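Local coordinates for protein putative TRAP PERIPLASMIC SOLUTE BINDING PROTEIN (PDB 4PBQ) that binds L-gulonate and is probably the periplasmic solute-binding component of a TRAP transporter that delivers sugar acids to its membrane permease, at residues E104-F109 and N228-P233; G145-S150 and R165-L170; N152-K157 and Q221-Q226; D159-L164 and M181-Q186. All coordinates share one frame; numbering follows the deposited sequence.

In the fold
Contacts 1 and 2 line the ligand pocket; contacts 3 and 4 lie farther out. Contacts 1 and 2 both touch L-gulonate, and their centres lie about 11 Å apart. Contacts 3 and 4 each have their centre about 12 Å from that of contact 2. The strands 136-151, 223-225 and 231-239 belong to one mixed sheet, which contacts 1, 2 and 3 share. Contacts 2 and 4 share the small parallel pair 165-168 and 184-187. Along the chain, contacts 2, 3 and 4 all fall inside the long loop that contact 1 closes. Contact 4 is nested in contact 3, while contact 2 alternates with both. R147 comes from the mixed sheet and R167 from the parallel pair, and both meet at the ligand in contact 2.

Contact 1 of 4, residues E104-F109 and N228-P233; sequences EWPYLF and NHIFSP. With 2UF (L-gulonate), chain D.
The type II turn W105-L108 meets the segment 228-233, with P106 and I230 nearest at 4.7 Å between CA atoms. Y107 N donates to H229 O at 3.1 Å, bent to 143° at the hydrogen. Water 1 adds a bridge from W105 O to F231 N. H229 O also lies over the centre of the Y107 ring. The E104 chain, extended beyond CG, runs past I230, and its CB meets I230 CG2 at 3.6 Å. S232 OG donates to E104 OE2 at 2.7 Å, on the anti side and 23° out of the carboxylate plane. The same OE2 accepts O2 of L-gulonate at 2.6 Å, and E104 OE1 accepts the ligand's O1 at 2.7 Å. Both carboxylate oxygens therefore grip the sugar acid, and S232 helps position OE2. F109 turns its edge toward the face of F231 in an offset edge-to-face pair, with the planes at 76°. Its CD2 lies 3.7 Å from F231 CB. Around this buried junction, helix 172-180 packs on E104, P106 and I230, and helix 292-312 on P106 and Y107. Helix 112-119 meets both phenylalanines, while strand 136-151 hydrogen-bonds to I230 and S232.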
# COMPACT_ATOMS: atom_id res chain seq x y z
N GLU A 104 -7.79 0.03 -3.15
CA GLU A 104 -7.45 1.44 -2.99
C GLU A 104 -8.53 2.39 -3.55
O GLU A 104 -8.33 3.60 -3.58
CB GLU A 104 -6.09 1.73 -3.64
CG GLU A 104 -4.91 1.27 -2.76
CD GLU A 104 -3.54 1.40 -3.44
OE1 GLU A 104 -3.50 1.37 -4.70
OE2 GLU A 104 -2.53 1.59 -2.72
N TRP A 105 -9.69 1.88 -3.93
CA TRP A 105 -10.77 2.78 -4.32
C TRP A 105 -11.15 3.64 -3.10
O TRP A 105 -11.21 3.14 -1.97
CB TRP A 105 -11.95 2.00 -4.88
CG TRP A 105 -11.68 1.39 -6.24
CD1 TRP A 105 -10.49 1.42 -6.93
CD2 TRP A 105 -12.58 0.63 -7.03
NE1 TRP A 105 -10.63 0.73 -8.12
CE2 TRP A 105 -11.90 0.24 -8.20
CE3 TRP A 105 -13.92 0.25 -6.87
CZ2 TRP A 105 -12.51 -0.51 -9.20
CZ3 TRP A 105 -14.52 -0.49 -7.87
CH2 TRP A 105 -13.82 -0.85 -9.02
N PRO A 106 -11.44 4.93 -3.32
CA PRO A 106 -11.60 5.84 -2.17
C PRO A 106 -12.79 5.50 -1.28
O PRO A 106 -13.87 5.14 -1.76
CB PRO A 106 -11.78 7.21 -2.84
CG PRO A 106 -11.02 7.08 -4.11
CD PRO A 106 -11.31 5.68 -4.58
N TYR A 107 -12.59 5.58 0.03
CA TYR A 107 -13.66 5.39 1.01
C TYR A 107 -14.31 3.98 0.98
O TYR A 107 -15.46 3.79 1.39
CB TYR A 107 -14.68 6.56 0.91
CG TYR A 107 -13.97 7.90 0.99
CD1 TYR A 107 -13.39 8.32 2.18
CD2 TYR A 107 -13.83 8.71 -0.13
CE1 TYR A 107 -12.68 9.53 2.27
CE2 TYR A 107 -13.13 9.90 -0.06
CZ TYR A 107 -12.57 10.33 1.14
OH TYR A 107 -11.88 11.53 1.22
N LEU A 108 -13.54 2.99 0.54
CA LEU A 108 -14.01 1.62 0.51
C LEU A 108 -14.12 1.03 1.92
O LEU A 108 -15.05 0.27 2.20
CB LEU A 108 -13.05 0.77 -0.34
CG LEU A 108 -13.53 -0.62 -0.77
CD1 LEU A 108 -14.77 -0.53 -1.65
CD2 LEU A 108 -12.38 -1.32 -1.49
N PHE A 109 -13.20 1.41 2.81
CA PHE A 109 -13.12 0.87 4.17
C PHE A 109 -13.21 1.95 5.23
O PHE A 109 -12.54 2.96 5.11
CB PHE A 109 -11.79 0.16 4.40
CG PHE A 109 -11.47 -0.90 3.40
CD1 PHE A 109 -12.42 -1.85 3.03
CD2 PHE A 109 -10.21 -0.99 2.87
CE1 PHE A 109 -12.11 -2.84 2.12
CE2 PHE A 109 -9.88 -1.99 1.95
CZ PHE A 109 -10.83 -2.92 1.58
N ASN A 228 -7.47 10.34 5.00
CA ASN A 228 -7.75 8.91 4.97
C ASN A 228 -8.61 8.56 3.75
O ASN A 228 -9.58 7.82 3.85
CB ASN A 228 -8.42 8.44 6.26
CG ASN A 228 -7.51 8.61 7.47
OD1 ASN A 228 -6.30 8.64 7.32
ND2 ASN A 228 -8.09 8.68 8.66
N HIS A 229 -8.23 9.14 2.60
CA HIS A 229 -9.02 8.98 1.38
C HIS A 229 -8.98 7.59 0.75
O HIS A 229 -9.93 7.18 0.09
CB HIS A 229 -8.59 10.05 0.37
CG HIS A 229 -7.11 10.12 0.14
ND1 HIS A 229 -6.26 10.79 1.00
CD2 HIS A 229 -6.33 9.61 -0.84
CE1 HIS A 229 -5.02 10.68 0.56
NE2 HIS A 229 -5.03 9.98 -0.56
N ILE A 230 -7.87 6.88 0.94
CA ILE A 230 -7.58 5.62 0.26
C ILE A 230 -6.84 4.72 1.27
O ILE A 230 -6.03 5.24 2.06
CB ILE A 230 -6.73 5.84 -1.00
CG1 ILE A 230 -7.59 6.42 -2.14
CG2 ILE A 230 -5.99 4.54 -1.44
CD1 ILE A 230 -6.82 6.79 -3.42
N PHE A 231 -7.15 3.42 1.26
CA PHE A 231 -6.43 2.46 2.12
C PHE A 231 -5.45 1.69 1.27
O PHE A 231 -5.83 1.10 0.27
CB PHE A 231 -7.38 1.46 2.80
CG PHE A 231 -6.65 0.50 3.71
CD1 PHE A 231 -6.38 0.84 5.04
CD2 PHE A 231 -6.14 -0.68 3.22
CE1 PHE A 231 -5.66 -0.04 5.87
CE2 PHE A 231 -5.41 -1.56 4.05
CZ PHE A 231 -5.17 -1.22 5.36
N SER A 232 -4.19 1.64 1.68
CA SER A 232 -3.15 0.94 0.93
C SER A 232 -2.71 -0.35 1.62
O SER A 232 -2.07 -0.30 2.67
CB SER A 232 -1.96 1.86 0.75
OG SER A 232 -2.16 2.80 -0.28
N PRO A 233 -3.03 -1.50 1.03
CA PRO A 233 -2.47 -2.77 1.52
C PRO A 233 -1.05 -2.97 1.02
O PRO A 233 -0.69 -2.43 -0.02
CB PRO A 233 -3.36 -3.81 0.88
CG PRO A 233 -4.29 -3.11 -0.00
CD PRO A 233 -3.85 -1.72 -0.17
O6A 2UF D . 4.78 5.19 -3.92
C6 2UF D . 3.75 5.26 -3.23
O6B 2UF D . 3.22 6.30 -2.84
C5 2UF D . 3.13 3.92 -2.79
O5 2UF D . 2.46 4.12 -1.56
C4 2UF D . 2.14 3.40 -3.85
O4 2UF D . 2.84 3.07 -5.06
C3 2UF D . 1.39 2.16 -3.30
O3 2UF D . 2.30 1.15 -2.75
C2 2UF D . 0.53 1.50 -4.39
O2 2UF D . -0.34 0.64 -3.68
C1 2UF D . -0.36 2.54 -5.15
O1 2UF D . -1.24 1.80 -6.02
O HOH W 1 -9.33 2.24 -0.25
O HOH W 2 -10.90 5.56 2.71

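Contact 2 of 4, residues G145-S150 and R165-L170; sequences GFRVIS and RLRVPL. With 2UF (L-gulonate), chain D.
R147 and R167 reach the same end of L-gulonate from two strands whose axes approach to 9.1 Å, their directions 140° from each other. Each guanidinium presents its edge to the ligand. R167 aims its two terminal nitrogens at the carboxylate. NH1 meets O6B of the ligand at 2.8 Å and NH2 meets O6A at 2.9 Å, both nearly straight. The R167 chain bends at chi2 (-93°), which carries the guanidinium over to that group. P169 CA lies against one face of the R167 guanidinium, near its rim. R147 comes in beside the carboxylate. Its NH1 donates to the ligand hydroxyl O5 at 2.9 Å, and its NH2 to O6B at 3.0 Å. A bend at chi3 (79°) turns the R147 edge toward these two oxygens. P169 CG touches R147 NH2 at 3.7 Å. E206 forms a salt bridge with R147 NE, and S232 OG is hydrogen-bonded to R147 NH1. Farther along the strands I149 and L166 cross at about a right angle, with CG2 of I149 4.1 Å from CD1 of L166. No direct polar bond joins the two segments. The two positive groups come within 4.4 Å, R147 NH2 to R167 NH1, around the shared oxygen O6B. The ligand's negative charge probably offsets theirs, so the arrangement suits a sugar acid.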
# COMPACT_ATOMS: atom_id res chain seq x y z
N GLY A 145 -1.60 1.21 5.22
CA GLY A 145 -2.54 2.00 5.97
C GLY A 145 -3.33 3.01 5.16
O GLY A 145 -3.16 3.12 3.93
N PHE A 146 -4.22 3.72 5.85
CA PHE A 146 -4.91 4.83 5.20
C PHE A 146 -3.95 5.92 4.83
O PHE A 146 -3.04 6.27 5.58
CB PHE A 146 -5.99 5.37 6.10
CG PHE A 146 -7.19 4.48 6.19
CD1 PHE A 146 -8.19 4.54 5.23
CD2 PHE A 146 -7.32 3.59 7.23
CE1 PHE A 146 -9.30 3.72 5.31
CE2 PHE A 146 -8.42 2.75 7.33
CZ PHE A 146 -9.42 2.81 6.38
N ARG A 147 -4.21 6.53 3.67
CA ARG A 147 -3.35 7.58 3.19
C ARG A 147 -3.81 8.97 3.65
O ARG A 147 -5.00 9.27 3.67
CB ARG A 147 -3.27 7.51 1.65
CG ARG A 147 -2.76 6.17 1.15
CD ARG A 147 -2.80 6.05 -0.31
NE ARG A 147 -1.70 6.70 -1.03
CZ ARG A 147 -0.55 6.13 -1.34
NH1 ARG A 147 -0.32 4.86 -0.99
NH2 ARG A 147 0.35 6.80 -2.01
N VAL A 148 -2.84 9.79 4.02
CA VAL A 148 -3.07 11.17 4.44
C VAL A 148 -2.27 12.10 3.52
O VAL A 148 -1.34 11.67 2.83
CB VAL A 148 -2.75 11.41 5.93
CG1 VAL A 148 -3.59 10.49 6.78
CG2 VAL A 148 -1.27 11.22 6.24
N ILE A 149 -2.66 13.37 3.46
CA ILE A 149 -1.98 14.34 2.61
C ILE A 149 -0.96 15.16 3.40
O ILE A 149 -1.29 15.77 4.40
CB ILE A 149 -3.00 15.31 1.98
CG1 ILE A 149 -4.00 14.53 1.12
CG2 ILE A 149 -2.28 16.37 1.15
CD1 ILE A 149 -5.20 15.37 0.65
N SER A 150 0.29 15.13 2.96
CA SER A 150 1.29 16.02 3.51
C SER A 150 1.46 17.20 2.56
O SER A 150 1.31 17.06 1.36
CB SER A 150 2.61 15.30 3.75
OG SER A 150 3.25 14.91 2.56
N ARG A 165 -0.38 21.36 -5.94
CA ARG A 165 0.36 20.42 -6.77
C ARG A 165 0.81 19.26 -5.92
O ARG A 165 1.59 19.43 -4.98
CB ARG A 165 1.56 21.12 -7.41
CG ARG A 165 1.17 22.31 -8.31
CD ARG A 165 2.33 23.25 -8.58
NE ARG A 165 2.99 23.67 -7.36
CZ ARG A 165 4.26 24.06 -7.28
NH1 ARG A 165 5.00 24.14 -8.37
NH2 ARG A 165 4.78 24.39 -6.11
N LEU A 166 0.30 18.08 -6.22
CA LEU A 166 0.56 16.92 -5.37
C LEU A 166 1.21 15.83 -6.18
O LEU A 166 0.70 15.45 -7.24
CB LEU A 166 -0.75 16.42 -4.78
CG LEU A 166 -0.77 15.93 -3.34
CD1 LEU A 166 -0.37 17.06 -2.38
CD2 LEU A 166 -2.14 15.37 -2.97
N ARG A 167 2.33 15.30 -5.70
CA ARG A 167 2.83 14.06 -6.27
C ARG A 167 1.81 12.96 -6.00
O ARG A 167 1.26 12.88 -4.90
CB ARG A 167 4.17 13.66 -5.67
CG ARG A 167 4.68 12.33 -6.15
CD ARG A 167 4.30 11.19 -5.23
NE ARG A 167 4.83 9.91 -5.67
CZ ARG A 167 4.57 8.77 -5.05
NH1 ARG A 167 3.80 8.77 -3.95
NH2 ARG A 167 5.09 7.65 -5.50
N VAL A 168 1.59 12.11 -6.99
CA VAL A 168 0.84 10.88 -6.79
C VAL A 168 1.66 9.67 -7.27
O VAL A 168 2.64 9.82 -8.02
CB VAL A 168 -0.55 10.90 -7.50
CG1 VAL A 168 -1.44 11.99 -6.89
CG2 VAL A 168 -0.38 11.11 -9.01
N PRO A 169 1.27 8.47 -6.85
CA PRO A 169 2.06 7.30 -7.29
C PRO A 169 1.89 6.95 -8.76
O PRO A 169 1.13 7.62 -9.50
CB PRO A 169 1.55 6.16 -6.42
CG PRO A 169 0.33 6.67 -5.72
CD PRO A 169 0.34 8.17 -5.76
N LEU A 170 2.63 5.92 -9.18
CA LEU A 170 2.63 5.43 -10.56
C LEU A 170 1.40 4.56 -10.86
O LEU A 170 1.51 3.39 -11.23
CB LEU A 170 3.91 4.63 -10.79
CG LEU A 170 5.21 5.41 -10.57
CD1 LEU A 170 6.40 4.44 -10.69
CD2 LEU A 170 5.38 6.56 -11.53
O6A 2UF D . 4.78 5.19 -3.92
C6 2UF D . 3.75 5.26 -3.23
O6B 2UF D . 3.22 6.30 -2.84
C5 2UF D . 3.13 3.92 -2.79
O5 2UF D . 2.46 4.12 -1.56
C4 2UF D . 2.14 3.40 -3.85
O4 2UF D . 2.84 3.07 -5.06
C3 2UF D . 1.39 2.16 -3.30
O3 2UF D . 2.30 1.15 -2.75
C2 2UF D . 0.53 1.50 -4.39
O2 2UF D . -0.34 0.64 -3.68
C1 2UF D . -0.36 2.54 -5.15
O1 2UF D . -1.24 1.80 -6.02

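Contact 3 of 4, residues N152-K157 and Q221-Q226; sequences NKKLEK and QKYIIQ
Y223 provides the tight centre of this contact, lying against the backbone and side chain of K154. The K154 CB sits 3.9 Å from the ring centroid and 13° off the normal, a CH-pi contact over the face. K154 N lies over the same face, 3.5 Å from Y223 CD2. K222 CG covers the opposite face, so the ring is held flat between two lysine side chains. N152 O meets the ring edge at Y223 CE2. Deeper in, L155 and I225 cross at about a right angle, and their CD1 atoms meet at 3.8 Å. I225 CG1 also packs at 3.6 Å on L155 O, which is buried with no polar partner in the model. L155 sits beside I149, F161 and L164, and I225 touches S151, so this part joins the interior. Q221 is buried at the N152 end, where its amide reaches S150 OG and the backbone of D203.

The solvent side is looser. N152, K153 and the outer end of K154 are exposed there. The bend of K154 at chi3 (-93°) brings CE back beside Y223 CE1, at 4.0 Å, and NZ then points away. K153 NZ turns to D203 in a salt bridge. K222 NZ donates to Y223 OH at 3.2 Å, and it has a long, weak ion pair with E286.

The join between the loop after strand 136-151 and strand 223-225 therefore rests mainly on aromatic and aliphatic contacts.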
# COMPACT_ATOMS: atom_id res chain seq x y z
N ASN A 152 3.04 21.57 2.09
CA ASN A 152 3.63 22.83 2.53
C ASN A 152 2.54 23.86 2.81
O ASN A 152 2.79 24.86 3.45
CB ASN A 152 4.53 23.43 1.47
CG ASN A 152 5.76 22.59 1.20
OD1 ASN A 152 6.26 21.90 2.08
ND2 ASN A 152 6.25 22.64 -0.03
N LYS A 153 1.35 23.59 2.28
CA LYS A 153 0.23 24.53 2.34
C LYS A 153 -0.87 23.98 3.25
O LYS A 153 -1.24 22.83 3.14
CB LYS A 153 -0.36 24.71 0.93
CG LYS A 153 0.55 25.41 -0.10
CD LYS A 153 -0.11 25.44 -1.49
CE LYS A 153 0.74 26.14 -2.55
NZ LYS A 153 0.28 25.80 -3.96
N LYS A 154 -1.43 24.82 4.11
CA LYS A 154 -2.53 24.39 4.96
C LYS A 154 -3.78 24.07 4.12
O LYS A 154 -4.16 24.83 3.24
CB LYS A 154 -2.82 25.46 6.01
CG LYS A 154 -4.06 25.23 6.82
CD LYS A 154 -4.32 26.38 7.81
CE LYS A 154 -3.70 26.09 9.16
NZ LYS A 154 -4.13 27.09 10.19
N LEU A 155 -4.39 22.92 4.39
CA LEU A 155 -5.63 22.52 3.72
C LEU A 155 -6.69 22.19 4.77
O LEU A 155 -6.54 21.24 5.53
CB LEU A 155 -5.39 21.30 2.83
CG LEU A 155 -4.17 21.36 1.90
CD1 LEU A 155 -3.94 19.99 1.29
CD2 LEU A 155 -4.37 22.43 0.81
N GLU A 156 -7.78 22.96 4.81
CA GLU A 156 -8.82 22.71 5.81
C GLU A 156 -10.23 22.82 5.24
O GLU A 156 -11.20 22.66 5.96
CB GLU A 156 -8.65 23.63 7.02
CG GLU A 156 -8.68 25.10 6.71
CD GLU A 156 -8.03 25.97 7.80
OE1 GLU A 156 -7.69 27.14 7.49
OE2 GLU A 156 -7.85 25.50 8.94
N LYS A 157 -10.32 23.06 3.93
CA LYS A 157 -11.60 23.05 3.26
C LYS A 157 -11.37 22.72 1.79
O LYS A 157 -10.25 22.85 1.28
CB LYS A 157 -12.31 24.41 3.40
CG LYS A 157 -11.58 25.55 2.74
CD LYS A 157 -12.26 26.89 2.98
CE LYS A 157 -11.44 28.04 2.39
NZ LYS A 157 -10.12 28.25 3.09
N GLN A 221 7.56 18.78 5.31
CA GLN A 221 6.12 18.93 5.07
C GLN A 221 5.45 19.36 6.36
O GLN A 221 5.13 18.52 7.20
CB GLN A 221 5.52 17.63 4.57
CG GLN A 221 6.06 17.12 3.25
CD GLN A 221 5.30 17.69 2.06
OE1 GLN A 221 4.46 17.02 1.47
NE2 GLN A 221 5.58 18.94 1.74
N LYS A 222 5.20 20.66 6.49
CA LYS A 222 4.65 21.24 7.73
C LYS A 222 3.30 20.64 8.07
O LYS A 222 3.04 20.29 9.22
CB LYS A 222 4.52 22.75 7.58
CG LYS A 222 4.04 23.47 8.85
CD LYS A 222 4.14 25.00 8.66
CE LYS A 222 4.17 25.75 9.99
NZ LYS A 222 2.81 26.13 10.50
N TYR A 223 2.42 20.54 7.08
CA TYR A 223 1.05 20.14 7.34
C TYR A 223 0.77 18.72 6.95
O TYR A 223 1.22 18.23 5.91
CB TYR A 223 0.05 21.08 6.63
CG TYR A 223 0.23 22.53 7.01
CD1 TYR A 223 -0.32 23.02 8.17
CD2 TYR A 223 0.97 23.38 6.22
CE1 TYR A 223 -0.16 24.35 8.54
CE2 TYR A 223 1.15 24.71 6.57
CZ TYR A 223 0.57 25.18 7.73
OH TYR A 223 0.75 26.50 8.08
N ILE A 224 0.01 18.06 7.80
CA ILE A 224 -0.49 16.72 7.51
C ILE A 224 -1.98 16.76 7.70
O ILE A 224 -2.49 17.09 8.77
CB ILE A 224 0.16 15.64 8.41
CG1 ILE A 224 1.67 15.63 8.19
CG2 ILE A 224 -0.43 14.28 8.10
CD1 ILE A 224 2.43 14.69 9.11
N ILE A 225 -2.69 16.47 6.63
CA ILE A 225 -4.14 16.55 6.64
C ILE A 225 -4.72 15.13 6.63
O ILE A 225 -4.51 14.36 5.67
CB ILE A 225 -4.62 17.37 5.44
CG1 ILE A 225 -3.98 18.78 5.47
CG2 ILE A 225 -6.13 17.43 5.43
CD1 ILE A 225 -2.63 18.94 4.69
N GLN A 226 -5.46 14.80 7.68
CA GLN A 226 -5.92 13.43 7.90
C GLN A 226 -7.14 13.04 7.06
O GLN A 226 -8.21 12.72 7.57
CB GLN A 226 -6.22 13.21 9.37
CG GLN A 226 -6.34 11.78 9.76
CD GLN A 226 -6.55 11.66 11.26
OE1 GLN A 226 -7.67 11.39 11.72
NE2 GLN A 226 -5.49 11.91 12.02

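Contact 4 of 4, residues D159-L164 and M181-Q186; sequences DDFKGL and MNINPQ
The F161 ring carries I183 CD1 over one face, 4.0 Å from the centroid, 22° off the normal and offset toward the rim. M181 O approaches obliquely, 3.3 Å from F161 CD2. The M181 side chain, here selenomethionine, lies beside F161 and points the same way. Its CB is 3.9 Å from F161 CD2, and its SE makes an oblique Met-aromatic contact at 5.4 Å from the centroid. Bends at chi2 and chi3 lead the end of the M181 chain onward to helix 292-312, where M298, A301 and S302 receive it. F294 of that helix meets the F161 ring, with the planes at about 50°.

I183 lies between two partners. Its CG1 and CD1 cover the phenylalanine, while its CG2 touches L164 O at 3.5 Å. L164 and I183 run side by side. The backbones are joined by N184 N to L164 O, 2.9 Å, the donor almost in line with C=O and the N-H bent to 156°. Water 3 accepts from G163 N, donates to N182 O at 2.7 Å and donates to N184 OD1.

K162 and N182 cross on the exposed rim, where K162 NZ and N182 ND2, both donors, pass unbonded at 3.4 Å. Positive phi angles mark both G163 and N182. G163 sits in the type II turn F161-L164, which L164 N closes onto F161 O, and N182 ends helix 172-180 in a Schellman motif. The two turns lead into strands 165-168 and 184-187, which pair in parallel. With helix 172-180 between those strands, the arrangement is a beta-alpha-beta crossover, with this contact at the entry to both strands.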
# COMPACT_ATOMS: atom_id res chain seq x y z
N ASP A 159 -12.05 24.02 -1.04
CA ASP A 159 -11.52 25.06 -1.92
C ASP A 159 -10.00 25.22 -1.81
O ASP A 159 -9.37 25.76 -2.72
CB ASP A 159 -12.23 26.41 -1.69
CG ASP A 159 -13.66 26.41 -2.22
OD1 ASP A 159 -13.95 25.63 -3.14
OD2 ASP A 159 -14.48 27.18 -1.70
N ASP A 160 -9.40 24.73 -0.73
CA ASP A 160 -7.96 24.89 -0.55
C ASP A 160 -7.17 24.01 -1.51
O ASP A 160 -6.00 24.26 -1.76
CB ASP A 160 -7.54 24.59 0.89
CG ASP A 160 -8.06 25.61 1.90
OD1 ASP A 160 -8.44 26.73 1.50
OD2 ASP A 160 -8.06 25.29 3.11
N PHE A 161 -7.80 22.97 -2.07
CA PHE A 161 -7.14 22.12 -3.05
C PHE A 161 -6.79 22.85 -4.36
O PHE A 161 -5.87 22.42 -5.08
CB PHE A 161 -8.04 20.95 -3.41
CG PHE A 161 -8.15 19.91 -2.33
CD1 PHE A 161 -7.07 19.59 -1.52
CD2 PHE A 161 -9.34 19.23 -2.14
CE1 PHE A 161 -7.19 18.62 -0.54
CE2 PHE A 161 -9.45 18.24 -1.17
CZ PHE A 161 -8.39 17.94 -0.39
N LYS A 162 -7.54 23.90 -4.70
CA LYS A 162 -7.31 24.60 -5.96
C LYS A 162 -5.90 25.19 -6.01
O LYS A 162 -5.48 25.90 -5.10
CB LYS A 162 -8.38 25.69 -6.17
CG LYS A 162 -8.22 26.45 -7.47
CD LYS A 162 -9.34 27.47 -7.65
CE LYS A 162 -10.62 26.81 -8.17
NZ LYS A 162 -10.52 26.39 -9.61
N GLY A 163 -5.14 24.86 -7.05
CA GLY A 163 -3.77 25.33 -7.15
C GLY A 163 -2.77 24.36 -6.52
O GLY A 163 -1.57 24.50 -6.72
N LEU A 164 -3.25 23.40 -5.73
CA LEU A 164 -2.36 22.47 -5.04
C LEU A 164 -1.70 21.52 -6.04
O LEU A 164 -2.39 20.93 -6.87
CB LEU A 164 -3.14 21.66 -4.01
CG LEU A 164 -2.26 20.75 -3.14
CD1 LEU A 164 -1.33 21.57 -2.24
CD2 LEU A 164 -3.15 19.82 -2.33
N MSE A 181 -10.54 15.89 -6.88
CA MSE A 181 -10.38 16.82 -5.75
C MSE A 181 -10.03 18.25 -6.19
O MSE A 181 -9.90 19.13 -5.36
CB MSE A 181 -9.31 16.33 -4.77
CG MSE A 181 -9.54 14.94 -4.14
SE MSE A 181 -11.24 14.80 -3.17
CE MSE A 181 -12.15 13.50 -4.29
N ASN A 182 -9.92 18.46 -7.50
CA ASN A 182 -9.46 19.71 -8.11
C ASN A 182 -8.00 20.00 -7.75
O ASN A 182 -7.57 21.16 -7.71
CB ASN A 182 -10.37 20.90 -7.73
CG ASN A 182 -10.34 22.00 -8.76
OD1 ASN A 182 -9.92 21.78 -9.89
ND2 ASN A 182 -10.80 23.19 -8.37
N ILE A 183 -7.25 18.93 -7.45
CA ILE A 183 -5.81 18.98 -7.23
C ILE A 183 -5.09 18.77 -8.56
O ILE A 183 -5.59 18.03 -9.40
CB ILE A 183 -5.38 17.89 -6.23
CG1 ILE A 183 -5.97 18.15 -4.84
CG2 ILE A 183 -3.85 17.78 -6.16
CD1 ILE A 183 -5.83 16.96 -3.88
N ASN A 184 -3.92 19.40 -8.74
CA ASN A 184 -3.05 19.15 -9.91
C ASN A 184 -2.04 18.04 -9.58
O ASN A 184 -1.08 18.30 -8.88
CB ASN A 184 -2.28 20.41 -10.30
CG ASN A 184 -3.20 21.60 -10.60
OD1 ASN A 184 -4.27 21.43 -11.17
ND2 ASN A 184 -2.77 22.80 -10.22
N PRO A 185 -2.26 16.83 -10.08
CA PRO A 185 -1.35 15.71 -9.77
C PRO A 185 -0.14 15.70 -10.67
O PRO A 185 -0.20 16.14 -11.81
CB PRO A 185 -2.21 14.50 -10.06
CG PRO A 185 -3.05 14.95 -11.23
CD PRO A 185 -3.38 16.38 -10.93
N GLN A 186 0.95 15.14 -10.18
CA GLN A 186 2.08 14.78 -11.01
C GLN A 186 2.54 13.40 -10.56
O GLN A 186 3.06 13.23 -9.46
CB GLN A 186 3.25 15.76 -10.95
CG GLN A 186 4.37 15.28 -11.94
CD GLN A 186 5.44 16.32 -12.33
OE1 GLN A 186 5.28 17.53 -12.11
NE2 GLN A 186 6.54 15.85 -12.90
O HOH W 3 -6.16 23.04 -9.05